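Local coordinates for cytosolic iron-sulfur protein assembly protein 1 (Saccharomyces cerevisiae, PDB 2HES) that serves as an essential component of the cytosolic iron-sulfur protein assembly machinery, required for maturation of extramitochondrial iron-sulfur proteins, and folds as a WD40 beta-propeller, at residues Gly76-Val82 with Glu109-Val113; Val192-His196 with Val223-Lys227; Tyr254-Gly259 with Glu297-Trp303; Asn261-Ala265 with Ala274-Glu278; Arg289-His293 with Val321-Ser325. All coordinates share one frame; numbering follows the deposited sequence.

Interactions 1 and 3 join neighbouring blades of the propeller: WD 2 to WD 3 and WD 6 to WD 7. Interactions 1, 3, 4 and 5 are buried, and interaction 2 only partly so. Interaction 3, its centre about 8 Å from that of the chain, relies on side-chain hydrogen bonds and two bridging waters. Interaction 1 has one backbone bond beside apolar packing. Interactions 2 and 5 lie farther out. Each sets a loop carrying a histidine against a strand with a tryptophan, without a clear direct hydrogen bond. Interaction 4 is a backbone ladder inside WD 6. It touches interaction 3 at Ala257 and interaction 2 at Val225. Interaction 5 packs on interaction 3 at Ile298.

Interaction 1. Residues Gly76-Val82 with Glu109-Val113; sequences GSFDSTV and EVKGV
Val110 presses into the turn that follows strand 72-77 and carries much of this contact. Its CG1 stands anti to the backbone N (chi1 171°), which brings it to 3.8 Å from Gly76 CA. Its CG2 rests 3.5 Å from Ser80 O. Beside it, Val113 CG1 meets Val82 CG1 tip to tip at 3.9 Å. The backbone of Val110 adds a hydrogen bond, with its N 3.0 Å from Ser77 O. This donor sits above the carbonyl plane. Ser80 N reaches the same oxygen from the opposite face and closes the type I turn Ser77-Ser80, so two N-H groups hold Ser77 O.

Phe78 is the second main residue. The carboxylate of Glu109 stacks on one face of its ring, with planes 15° apart and Glu109 OE2 3.7 Å from Phe78 CD2. Val110 O lies at the ring edge, in plane. Lys111 approaches obliquely, its CD 3.6 Å from Phe78 CE1, and its NZ forms a salt bridge with Asp155. Trp18 also meets the Phe78 ring.

The contact seats the first strand of WD 3 against the turn between two strands of WD 2. It is a blade-to-blade interface of a WD40 beta-propeller.

Interaction 2. Residues Val192-His196 with Val223-Lys227; sequences VLNGH and VRVWK
Leu193 covers one face of the Trp226 indole, the two side chains running in opposite directions, and Arg224 lies over His196. Both are CH-pi contacts. Leu193 CB sits 3.6 Å from the centroid of the six-membered ring of Trp226, 6° off the ring normal. Leu193 CD1 extends the cover to Trp226 CG at 3.7 Å. Arg224 CD stands over the centre of the His196 ring, 3.6 Å from the centroid. The Arg224 chain is extended from CG to NE (chi2 -178°), which carries the guanidinium past the ring to the backbone of Gly195.

Edge contacts follow. Asn194 O meets the rim of the indole in its plane, 3.4 Å from Trp226 CH2. Gly195 N is at the same edge.

The polar approach is looser. Gly195 O lies over one face of the Arg224 guanidinium, 3.3 Å from Arg224 NH2, at an angle too poor for a hydrogen bond.

No hydrogen bond crosses directly. His196 NE2 and Trp226 NE1 both bond to Ser216 OG, and His196 ND1 bonds to Asp220. Gly195, whose backbone angles call for glycine, precedes the histidine. Trp226, Ser216, His196 and Asp220, linked in that order, form the structural tetrad of WD40 repeats.

Interaction 3. Residues Tyr254-Gly259 with Glu297-Trp303; sequences YNVAWG and EINVVKW
Asn255 reaches across to Val301, its amide swung over by an unusual chi1 of -141°. Asn255 OD1 accepts the N-H of Val301 at 3.0 Å in a fairly straight bond (165°), and a second bond from water 2. Two more side chains bridge the segments. Trp303 NE1 donates to Ala257 O at 3.0 Å. The oxygen lies in the indole plane, but the donor stands well above the carbonyl plane. Tyr254 OH donates to OE1 of Glu297, just ahead of strand 298-303, at 3.0 Å, from above the carboxylate plane. Gly259 CA covers the five-membered ring of Trp303, and Ala257 CB packs 3.7 Å from Trp303 CD1.

Water 1 donates to Tyr254 O and, at 2.6 Å, to Asn299 O. Water 2 links Asn255 OD1 to Lys302 NZ, which also bonds to Phe20 O.

Farther out, Asp317 and Ile17 O hold Asn299 ND2, and Trp201 meets Tyr254 edge-to-face. A classic beta bulge places Tyr254 and Asn255 together opposite Val267.

Strands 254-258 and 298-303 run nearly parallel, 8° apart, yet no direct backbone ladder joins them. Side chains or water meet Val301 N, Ala257 O, Tyr254 O and Asn299 O across the gap.

Interaction 4. Residues Asn261-Ala265 with Ala274-Glu278; sequences NGLIA and AVYEE
Ile264 and Tyr276 form the tight part of this contact, an antiparallel hydrogen-bonded pair. Tyr276 N donates to Ile264 O at 2.9 Å. Ile264 N returns a bond to Tyr276 O at 3.2 Å. Ile264 O also receives a CA-H...O contact from Val275 CA at 3.3 Å, and the edge of the Tyr276 ring lies against it. Ile264 CG2 meets Tyr276 CD2 at 3.9 Å. The hydroxyl of Tyr276 hydrogen-bonds to Ser266 OG. On the other face of the sheet Ala265 pairs with Val275, a non-hydrogen-bonded pair. Next to them Leu263 CD1 packs 3.7 Å from Val275 CG1. Trp303, from the next blade, covers this side. The other branch of Leu263, CD2, touches Glu277 CB at 3.6 Å.

The looser end begins at Gly262. There water 3 replaces a direct bond. It donates to Gly262 O at 2.8 Å and accepts from Glu278 N at 2.8 Å. Water 4 donates to Glu278 OE1 and only weakly to Gly262 O. Glu278 OE2 is held by a salt bridge to Arg213. Asn261 is exposed, and its OD1 accepts from Leu263 N in an Asx turn.

The chemistry thus changes along the contact. Direct backbone bonds join the buried strands. At the open end of the hairpin, beside the more exposed Asn261-Gly262 turn, water 3 bridges the two segments.

Interaction 5. Residues Arg289-His293 with Val321-Ser325; sequences RALCH and VNFWS
His293 NE2 and Trp324 NE1, one from each segment, both hydrogen-bond to Thr314 OG1. Asn322 O bonds to the same oxygen weakly. His293 ND1 is held in turn by Asp318. These bonds fix the imidazole at both nitrogens. Asn322 comes from the opposite direction, and one end of its amide lies over the centre of the His293 ring. The two planes are 63° apart.

Trp324 is met from several sides. Cys292 CB touches Trp324 CZ2 at 3.5 Å. Cys292 SG stands oblique to the six-membered ring, 4.5 Å from its centroid, in a sulfur-aromatic contact. Cys292 O lies at the ring edge, in plane, 3.4 Å from Trp324 CZ2. Arg289 crosses at about a right angle. Its CG is anti to the backbone N (chi1 -177°) and the chain is extended, which brings NE to 3.6 Å from Trp324 CZ3. The rim of the indole, at CZ3, faces the guanidinium, with the planes 56° apart. Arg289 NH1 bonds to Ile4 O.

Leu6 also touches Trp324, from N-terminal strand 5-11, which completes this sheet and closes the propeller ring. His293, Thr314, Asp318 and Trp324 together form a WD40 structural tetrad.

Interaction 1. Residues Gly76-Val82 with Glu109-Val113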
# COMPACT_ATOMS: atom_id res chain seq x y z
N GLY A 76 -2.63 5.30 -10.38
CA GLY A 76 -3.18 6.59 -9.95
C GLY A 76 -2.12 7.69 -9.90
O GLY A 76 -0.97 7.46 -9.52
N SER A 77 -2.54 8.91 -10.23
CA SER A 77 -1.59 9.96 -10.54
C SER A 77 -1.90 11.25 -9.84
O SER A 77 -3.06 11.56 -9.53
CB SER A 77 -1.59 10.22 -12.05
OG SER A 77 -0.88 11.42 -12.35
N PHE A 78 -0.85 12.02 -9.60
CA PHE A 78 -0.97 13.41 -9.15
C PHE A 78 -1.84 14.21 -10.12
O PHE A 78 -2.31 15.31 -9.78
CB PHE A 78 0.42 14.03 -8.96
CG PHE A 78 1.01 13.82 -7.58
CD1 PHE A 78 0.38 12.99 -6.64
CD2 PHE A 78 2.21 14.44 -7.22
CE1 PHE A 78 0.92 12.79 -5.35
CE2 PHE A 78 2.77 14.26 -5.94
CZ PHE A 78 2.12 13.43 -5.00
N ASP A 79 -2.04 13.65 -11.32
CA ASP A 79 -2.96 14.14 -12.36
C ASP A 79 -4.41 14.35 -11.93
O ASP A 79 -5.15 15.10 -12.58
CB ASP A 79 -3.08 13.07 -13.46
CG ASP A 79 -2.33 13.41 -14.70
OD1 ASP A 79 -2.03 14.61 -14.94
OD2 ASP A 79 -2.06 12.46 -15.47
N SER A 80 -4.82 13.62 -10.89
CA SER A 80 -6.24 13.42 -10.52
C SER A 80 -6.87 12.23 -11.27
O SER A 80 -8.02 11.89 -11.01
CB SER A 80 -7.07 14.70 -10.73
OG SER A 80 -7.62 14.73 -12.05
N THR A 81 -6.12 11.61 -12.18
CA THR A 81 -6.63 10.47 -12.98
C THR A 81 -6.08 9.08 -12.55
O THR A 81 -5.12 9.02 -11.77
CB THR A 81 -6.40 10.66 -14.50
OG1 THR A 81 -5.04 10.35 -14.86
CG2 THR A 81 -6.74 12.10 -14.94
N VAL A 82 -6.69 8.00 -13.04
CA VAL A 82 -6.28 6.60 -12.76
C VAL A 82 -6.37 5.79 -14.06
O VAL A 82 -7.45 5.70 -14.67
CB VAL A 82 -7.18 5.90 -11.66
CG1 VAL A 82 -6.78 4.45 -11.48
CG2 VAL A 82 -7.12 6.63 -10.33
N GLU A 109 -5.09 15.56 -6.61
CA GLU A 109 -4.11 14.50 -6.72
C GLU A 109 -4.66 13.18 -6.20
O GLU A 109 -5.14 13.12 -5.05
CB GLU A 109 -2.85 14.86 -5.94
CG GLU A 109 -2.22 16.21 -6.39
CD GLU A 109 -1.05 16.65 -5.52
OE1 GLU A 109 -1.10 16.46 -4.29
OE2 GLU A 109 -0.07 17.18 -6.09
N VAL A 110 -4.55 12.14 -7.02
CA VAL A 110 -4.83 10.76 -6.57
C VAL A 110 -3.60 10.27 -5.82
O VAL A 110 -2.48 10.40 -6.33
CB VAL A 110 -5.13 9.78 -7.76
CG1 VAL A 110 -5.21 8.29 -7.26
CG2 VAL A 110 -6.39 10.14 -8.50
N LYS A 111 -3.79 9.79 -4.60
CA LYS A 111 -2.67 9.31 -3.77
C LYS A 111 -2.54 7.79 -3.70
O LYS A 111 -1.47 7.27 -3.39
CB LYS A 111 -2.79 9.80 -2.32
CG LYS A 111 -2.71 11.30 -2.09
CD LYS A 111 -1.45 11.91 -2.73
CE LYS A 111 -1.43 13.41 -2.54
NZ LYS A 111 -1.05 13.74 -1.14
N GLY A 112 -3.64 7.07 -3.93
CA GLY A 112 -3.59 5.64 -3.85
C GLY A 112 -4.64 4.91 -4.67
O GLY A 112 -5.75 5.44 -4.91
N VAL A 113 -4.28 3.71 -5.08
CA VAL A 113 -5.24 2.77 -5.71
C VAL A 113 -5.07 1.41 -5.08
O VAL A 113 -3.94 1.00 -4.75
CB VAL A 113 -5.09 2.68 -7.27
CG1 VAL A 113 -5.27 4.04 -7.93
CG2 VAL A 113 -3.73 2.14 -7.67

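Interaction 2. Residues Val192-His196 with Val223-Lys227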
# COMPACT_ATOMS: atom_id res chain seq x y z
N VAL A 192 -13.19 4.63 13.27
CA VAL A 192 -12.17 5.63 13.14
C VAL A 192 -11.12 5.22 14.20
O VAL A 192 -11.46 5.11 15.41
CB VAL A 192 -12.69 7.04 13.45
CG1 VAL A 192 -11.57 8.05 13.25
CG2 VAL A 192 -13.95 7.38 12.64
N LEU A 193 -9.92 4.92 13.74
CA LEU A 193 -8.79 4.52 14.57
C LEU A 193 -7.99 5.77 14.95
O LEU A 193 -7.19 6.28 14.16
CB LEU A 193 -7.89 3.53 13.83
CG LEU A 193 -8.54 2.19 13.41
CD1 LEU A 193 -7.62 1.20 12.78
CD2 LEU A 193 -9.10 1.58 14.57
N ASN A 194 -8.26 6.24 16.18
CA ASN A 194 -7.72 7.48 16.73
C ASN A 194 -6.57 7.11 17.64
O ASN A 194 -6.72 6.23 18.51
CB ASN A 194 -8.78 8.14 17.60
CG ASN A 194 -9.89 8.75 16.82
OD1 ASN A 194 -9.64 9.44 15.82
ND2 ASN A 194 -11.12 8.54 17.27
N GLY A 195 -5.43 7.75 17.43
CA GLY A 195 -4.30 7.57 18.34
C GLY A 195 -2.98 8.11 17.82
O GLY A 195 -2.14 8.62 18.61
N HIS A 196 -2.74 7.98 16.52
CA HIS A 196 -1.48 8.49 16.00
C HIS A 196 -1.51 10.01 16.21
O HIS A 196 -2.58 10.66 16.22
CB HIS A 196 -1.30 8.18 14.50
CG HIS A 196 -0.75 6.81 14.21
ND1 HIS A 196 0.49 6.39 14.63
CD2 HIS A 196 -1.27 5.79 13.48
CE1 HIS A 196 0.70 5.15 14.20
NE2 HIS A 196 -0.35 4.77 13.50
N VAL A 223 4.82 2.63 14.73
CA VAL A 223 3.94 1.64 14.03
C VAL A 223 3.00 1.13 15.08
O VAL A 223 3.48 0.65 16.13
CB VAL A 223 4.74 0.47 13.46
CG1 VAL A 223 3.79 -0.46 12.71
CG2 VAL A 223 5.78 1.05 12.50
N ARG A 224 1.69 1.31 14.86
CA ARG A 224 0.66 0.79 15.82
C ARG A 224 0.06 -0.50 15.29
O ARG A 224 -0.08 -0.68 14.07
CB ARG A 224 -0.47 1.82 15.99
CG ARG A 224 -0.06 3.06 16.84
CD ARG A 224 -1.19 4.11 17.06
NE ARG A 224 -0.66 5.05 18.09
CZ ARG A 224 -1.23 5.31 19.28
NH1 ARG A 224 -2.38 4.77 19.60
NH2 ARG A 224 -0.63 6.15 20.13
N VAL A 225 -0.36 -1.39 16.19
CA VAL A 225 -1.12 -2.56 15.79
C VAL A 225 -2.48 -2.37 16.45
O VAL A 225 -2.58 -2.14 17.67
CB VAL A 225 -0.44 -3.83 16.26
CG1 VAL A 225 -1.29 -5.04 16.01
CG2 VAL A 225 0.90 -3.99 15.56
N TRP A 226 -3.51 -2.43 15.62
CA TRP A 226 -4.87 -2.20 16.04
C TRP A 226 -5.59 -3.53 15.98
O TRP A 226 -5.39 -4.31 15.02
CB TRP A 226 -5.53 -1.25 15.04
CG TRP A 226 -4.83 0.05 14.85
CD1 TRP A 226 -3.83 0.34 13.91
CD2 TRP A 226 -5.11 1.28 15.53
NE1 TRP A 226 -3.46 1.68 14.03
CE2 TRP A 226 -4.26 2.28 14.99
CE3 TRP A 226 -6.01 1.66 16.56
CZ2 TRP A 226 -4.26 3.62 15.46
CZ3 TRP A 226 -6.01 3.02 17.02
CH2 TRP A 226 -5.14 3.95 16.47
N LYS A 227 -6.54 -3.73 16.88
CA LYS A 227 -7.27 -4.98 16.98
C LYS A 227 -8.77 -4.74 17.00
O LYS A 227 -9.26 -3.93 17.78
CB LYS A 227 -6.92 -5.62 18.30
CG LYS A 227 -7.79 -6.88 18.63
CD LYS A 227 -7.30 -7.48 19.99
CE LYS A 227 -5.97 -8.08 20.01
NZ LYS A 227 -5.86 -8.31 21.54

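Interaction 3. Residues Tyr254-Gly259 with Glu297-Trp303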
# COMPACT_ATOMS: atom_id res chain seq x y z
N TYR A 254 7.14 5.82 6.57
CA TYR A 254 6.39 6.05 5.35
C TYR A 254 5.64 4.82 4.83
O TYR A 254 4.77 4.98 3.99
CB TYR A 254 7.35 6.49 4.24
CG TYR A 254 7.83 7.94 4.31
CD1 TYR A 254 6.99 8.97 4.75
CD2 TYR A 254 9.11 8.28 3.86
CE1 TYR A 254 7.46 10.32 4.80
CE2 TYR A 254 9.55 9.61 3.88
CZ TYR A 254 8.73 10.61 4.32
OH TYR A 254 9.23 11.93 4.33
N ASN A 255 6.04 3.63 5.23
CA ASN A 255 5.34 2.42 4.74
C ASN A 255 5.46 1.23 5.70
O ASN A 255 6.50 0.99 6.32
CB ASN A 255 5.89 2.10 3.31
CG ASN A 255 4.82 1.62 2.33
OD1 ASN A 255 4.98 0.58 1.72
ND2 ASN A 255 3.76 2.41 2.14
N VAL A 256 4.38 0.46 5.81
CA VAL A 256 4.42 -0.80 6.52
C VAL A 256 3.79 -1.89 5.68
O VAL A 256 2.92 -1.61 4.82
CB VAL A 256 3.64 -0.71 7.89
CG1 VAL A 256 4.29 0.27 8.84
CG2 VAL A 256 2.19 -0.28 7.64
N ALA A 257 4.20 -3.12 5.96
CA ALA A 257 3.71 -4.31 5.23
C ALA A 257 3.67 -5.50 6.15
O ALA A 257 4.65 -5.77 6.89
CB ALA A 257 4.63 -4.61 4.04
N TRP A 258 2.54 -6.20 6.15
CA TRP A 258 2.34 -7.28 7.06
C TRP A 258 2.26 -8.53 6.21
O TRP A 258 1.32 -8.71 5.42
CB TRP A 258 1.07 -7.10 7.90
CG TRP A 258 1.08 -7.87 9.22
CD1 TRP A 258 1.78 -9.04 9.51
CD2 TRP A 258 0.27 -7.61 10.37
NE1 TRP A 258 1.50 -9.45 10.79
CE2 TRP A 258 0.57 -8.60 11.34
CE3 TRP A 258 -0.64 -6.59 10.70
CZ2 TRP A 258 0.00 -8.60 12.63
CZ3 TRP A 258 -1.23 -6.60 11.98
CH2 TRP A 258 -0.89 -7.60 12.93
N GLY A 259 3.28 -9.37 6.34
CA GLY A 259 3.35 -10.54 5.46
C GLY A 259 2.49 -11.71 5.88
O GLY A 259 2.03 -11.77 7.03
N GLU A 297 15.68 8.73 1.54
CA GLU A 297 14.43 8.36 2.22
C GLU A 297 13.87 7.12 1.52
O GLU A 297 14.05 6.97 0.30
CB GLU A 297 13.43 9.52 2.17
CG GLU A 297 13.84 10.70 3.11
CD GLU A 297 12.80 11.81 3.25
OE1 GLU A 297 11.70 11.72 2.67
OE2 GLU A 297 13.10 12.81 3.93
N ILE A 298 13.25 6.22 2.28
CA ILE A 298 12.66 5.02 1.69
C ILE A 298 11.14 5.17 1.79
O ILE A 298 10.61 5.48 2.88
CB ILE A 298 13.10 3.71 2.41
CG1 ILE A 298 14.62 3.60 2.56
CG2 ILE A 298 12.51 2.49 1.70
CD1 ILE A 298 15.07 2.38 3.32
N ASN A 299 10.42 4.92 0.68
CA ASN A 299 9.00 5.30 0.62
C ASN A 299 8.06 4.13 0.68
O ASN A 299 6.85 4.30 1.00
CB ASN A 299 8.73 6.05 -0.69
CG ASN A 299 9.51 7.33 -0.79
OD1 ASN A 299 9.40 8.21 0.07
ND2 ASN A 299 10.32 7.45 -1.84
N VAL A 300 8.56 2.97 0.30
CA VAL A 300 7.70 1.79 0.06
C VAL A 300 8.40 0.48 0.35
O VAL A 300 9.61 0.35 0.11
CB VAL A 300 7.00 1.81 -1.37
CG1 VAL A 300 8.02 1.82 -2.52
CG2 VAL A 300 6.08 0.64 -1.53
N VAL A 301 7.65 -0.48 0.90
CA VAL A 301 8.15 -1.81 1.20
C VAL A 301 7.07 -2.85 0.95
O VAL A 301 5.92 -2.61 1.28
CB VAL A 301 8.66 -1.91 2.69
CG1 VAL A 301 7.52 -1.65 3.70
CG2 VAL A 301 9.34 -3.25 2.94
N LYS A 302 7.46 -3.99 0.38
CA LYS A 302 6.54 -5.12 0.15
C LYS A 302 7.22 -6.45 0.42
O LYS A 302 8.40 -6.60 0.17
CB LYS A 302 6.06 -5.09 -1.31
CG LYS A 302 5.09 -3.97 -1.69
CD LYS A 302 3.77 -4.09 -0.93
CE LYS A 302 2.59 -3.60 -1.73
NZ LYS A 302 2.65 -2.22 -2.26
N TRP A 303 6.44 -7.43 0.87
CA TRP A 303 6.89 -8.80 1.06
C TRP A 303 6.53 -9.53 -0.22
O TRP A 303 5.38 -9.47 -0.65
CB TRP A 303 6.09 -9.47 2.16
CG TRP A 303 6.37 -9.01 3.53
CD1 TRP A 303 5.59 -8.18 4.29
CD2 TRP A 303 7.48 -9.38 4.35
NE1 TRP A 303 6.16 -8.01 5.53
CE2 TRP A 303 7.32 -8.73 5.59
CE3 TRP A 303 8.59 -10.21 4.15
CZ2 TRP A 303 8.23 -8.88 6.63
CZ3 TRP A 303 9.50 -10.35 5.17
CH2 TRP A 303 9.31 -9.69 6.41
O HOH W 1 4.86 5.95 0.97
O HOH W 2 3.54 -0.98 0.17

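Interaction 4. Residues Asn261-Ala265 with Ala274-Glu278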
# COMPACT_ATOMS: atom_id res chain seq x y z
N ASN A 261 3.70 -14.43 6.35
CA ASN A 261 4.58 -15.06 7.34
C ASN A 261 4.38 -14.53 8.78
O ASN A 261 5.05 -14.96 9.74
CB ASN A 261 6.02 -14.89 6.87
CG ASN A 261 6.43 -13.42 6.71
OD1 ASN A 261 5.72 -12.51 7.11
ND2 ASN A 261 7.58 -13.20 6.10
N GLY A 262 3.45 -13.59 8.95
CA GLY A 262 3.17 -13.05 10.26
C GLY A 262 4.03 -11.85 10.63
O GLY A 262 3.82 -11.23 11.68
N LEU A 263 5.02 -11.53 9.79
CA LEU A 263 6.02 -10.53 10.16
C LEU A 263 5.62 -9.17 9.62
O LEU A 263 5.16 -9.07 8.47
CB LEU A 263 7.41 -10.88 9.60
CG LEU A 263 8.09 -12.19 10.02
CD1 LEU A 263 9.46 -12.30 9.36
CD2 LEU A 263 8.19 -12.35 11.55
N ILE A 264 5.88 -8.11 10.38
CA ILE A 264 5.65 -6.74 9.91
C ILE A 264 7.02 -6.18 9.45
O ILE A 264 8.03 -6.40 10.11
CB ILE A 264 5.06 -5.82 11.04
CG1 ILE A 264 3.64 -6.27 11.39
CG2 ILE A 264 5.05 -4.32 10.61
CD1 ILE A 264 3.06 -5.52 12.58
N ALA A 265 7.01 -5.47 8.34
CA ALA A 265 8.15 -4.64 7.90
C ALA A 265 7.79 -3.17 7.91
O ALA A 265 6.65 -2.79 7.56
CB ALA A 265 8.59 -5.09 6.49
N ALA A 274 13.13 -2.22 9.02
CA ALA A 274 13.02 -3.10 10.18
C ALA A 274 11.97 -4.17 9.95
O ALA A 274 10.98 -3.93 9.23
CB ALA A 274 12.65 -2.30 11.42
N VAL A 275 12.19 -5.32 10.59
CA VAL A 275 11.24 -6.44 10.62
C VAL A 275 10.95 -6.76 12.07
O VAL A 275 11.87 -6.79 12.89
CB VAL A 275 11.80 -7.70 9.89
CG1 VAL A 275 10.81 -8.86 9.91
CG2 VAL A 275 12.19 -7.31 8.45
N TYR A 276 9.68 -7.05 12.36
CA TYR A 276 9.19 -7.34 13.71
C TYR A 276 8.46 -8.68 13.77
O TYR A 276 7.75 -9.05 12.82
CB TYR A 276 8.19 -6.27 14.15
CG TYR A 276 8.59 -4.86 13.86
CD1 TYR A 276 9.21 -4.07 14.85
CD2 TYR A 276 8.34 -4.27 12.61
CE1 TYR A 276 9.53 -2.73 14.59
CE2 TYR A 276 8.66 -2.93 12.34
CZ TYR A 276 9.29 -2.18 13.32
OH TYR A 276 9.58 -0.86 13.06
N GLU A 277 8.59 -9.39 14.88
CA GLU A 277 7.96 -10.69 15.01
C GLU A 277 7.18 -10.73 16.33
O GLU A 277 7.65 -10.20 17.32
CB GLU A 277 9.04 -11.81 14.98
CG GLU A 277 8.47 -13.20 15.11
CD GLU A 277 9.54 -14.25 15.32
OE1 GLU A 277 10.55 -13.95 16.01
OE2 GLU A 277 9.38 -15.36 14.76
N GLU A 278 5.99 -11.35 16.32
CA GLU A 278 5.13 -11.46 17.50
C GLU A 278 5.28 -12.86 18.07
O GLU A 278 4.96 -13.86 17.41
CB GLU A 278 3.65 -11.21 17.10
CG GLU A 278 2.72 -10.99 18.26
CD GLU A 278 1.26 -10.89 17.85
OE1 GLU A 278 0.88 -11.54 16.83
OE2 GLU A 278 0.51 -10.20 18.56
O HOH W 3 4.96 -12.45 13.95
O HOH W 4 1.66 -12.14 14.17

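Interaction 5. Residues Arg289-His293 with Val321-Ser325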
# COMPACT_ATOMS: atom_id res chain seq x y z
N ARG A 289 18.11 -2.86 9.39
CA ARG A 289 19.25 -2.40 8.60
C ARG A 289 19.17 -0.91 8.32
O ARG A 289 18.10 -0.39 7.97
CB ARG A 289 19.36 -3.23 7.31
CG ARG A 289 20.57 -2.88 6.46
CD ARG A 289 20.98 -4.05 5.62
NE ARG A 289 22.06 -3.64 4.72
CZ ARG A 289 22.89 -4.48 4.10
NH1 ARG A 289 22.80 -5.78 4.30
NH2 ARG A 289 23.83 -3.99 3.30
N ALA A 290 20.29 -0.21 8.53
CA ALA A 290 20.37 1.22 8.36
C ALA A 290 20.89 1.52 6.95
O ALA A 290 21.50 0.66 6.35
CB ALA A 290 21.31 1.79 9.40
N LEU A 291 20.69 2.74 6.47
CA LEU A 291 21.19 3.19 5.16
C LEU A 291 20.88 2.22 4.04
O LEU A 291 21.76 1.86 3.22
CB LEU A 291 22.71 3.48 5.23
CG LEU A 291 23.13 4.38 6.39
CD1 LEU A 291 24.62 4.54 6.35
CD2 LEU A 291 22.42 5.72 6.36
N CYS A 292 19.62 1.77 3.98
CA CYS A 292 19.26 0.77 2.98
C CYS A 292 19.24 1.35 1.56
O CYS A 292 19.41 0.60 0.61
CB CYS A 292 17.93 0.10 3.33
SG CYS A 292 18.08 -0.97 4.75
N HIS A 293 18.99 2.65 1.44
CA HIS A 293 19.06 3.40 0.18
C HIS A 293 20.11 4.49 0.27
O HIS A 293 19.91 5.60 -0.17
CB HIS A 293 17.68 3.95 -0.23
CG HIS A 293 16.78 2.89 -0.75
ND1 HIS A 293 16.37 2.84 -2.07
CD2 HIS A 293 16.31 1.76 -0.17
CE1 HIS A 293 15.65 1.75 -2.26
NE2 HIS A 293 15.59 1.08 -1.12
N VAL A 321 15.02 0.11 -6.69
CA VAL A 321 14.36 -0.93 -5.90
C VAL A 321 15.42 -1.89 -5.40
O VAL A 321 16.07 -2.60 -6.19
CB VAL A 321 13.29 -1.72 -6.72
CG1 VAL A 321 12.69 -2.81 -5.86
CG2 VAL A 321 12.23 -0.80 -7.22
N ASN A 322 15.62 -1.90 -4.08
CA ASN A 322 16.48 -2.93 -3.50
C ASN A 322 15.68 -4.16 -3.11
O ASN A 322 14.58 -4.06 -2.53
CB ASN A 322 17.25 -2.36 -2.30
CG ASN A 322 18.25 -1.31 -2.70
OD1 ASN A 322 18.23 -0.17 -2.22
ND2 ASN A 322 19.16 -1.69 -3.58
N PHE A 323 16.24 -5.33 -3.40
CA PHE A 323 15.62 -6.59 -3.07
C PHE A 323 16.48 -7.23 -2.01
O PHE A 323 17.69 -7.38 -2.21
CB PHE A 323 15.55 -7.52 -4.28
CG PHE A 323 14.67 -7.01 -5.37
CD1 PHE A 323 13.30 -7.32 -5.36
CD2 PHE A 323 15.18 -6.22 -6.39
CE1 PHE A 323 12.47 -6.84 -6.37
CE2 PHE A 323 14.36 -5.74 -7.41
CZ PHE A 323 13.00 -6.05 -7.39
N TRP A 324 15.84 -7.59 -0.90
CA TRP A 324 16.55 -8.10 0.27
C TRP A 324 16.09 -9.48 0.64
O TRP A 324 14.90 -9.82 0.51
CB TRP A 324 16.35 -7.19 1.48
CG TRP A 324 16.51 -5.74 1.20
CD1 TRP A 324 15.56 -4.90 0.73
CD2 TRP A 324 17.69 -4.95 1.37
NE1 TRP A 324 16.05 -3.63 0.61
CE2 TRP A 324 17.37 -3.63 0.99
CE3 TRP A 324 19.00 -5.22 1.84
CZ2 TRP A 324 18.30 -2.58 1.04
CZ3 TRP A 324 19.92 -4.18 1.87
CH2 TRP A 324 19.56 -2.87 1.48
N SER A 325 17.02 -10.27 1.14
CA SER A 325 16.72 -11.57 1.67
C SER A 325 16.74 -11.53 3.18
O SER A 325 17.50 -10.77 3.78
CB SER A 325 17.74 -12.60 1.19
OG SER A 325 17.10 -13.85 1.08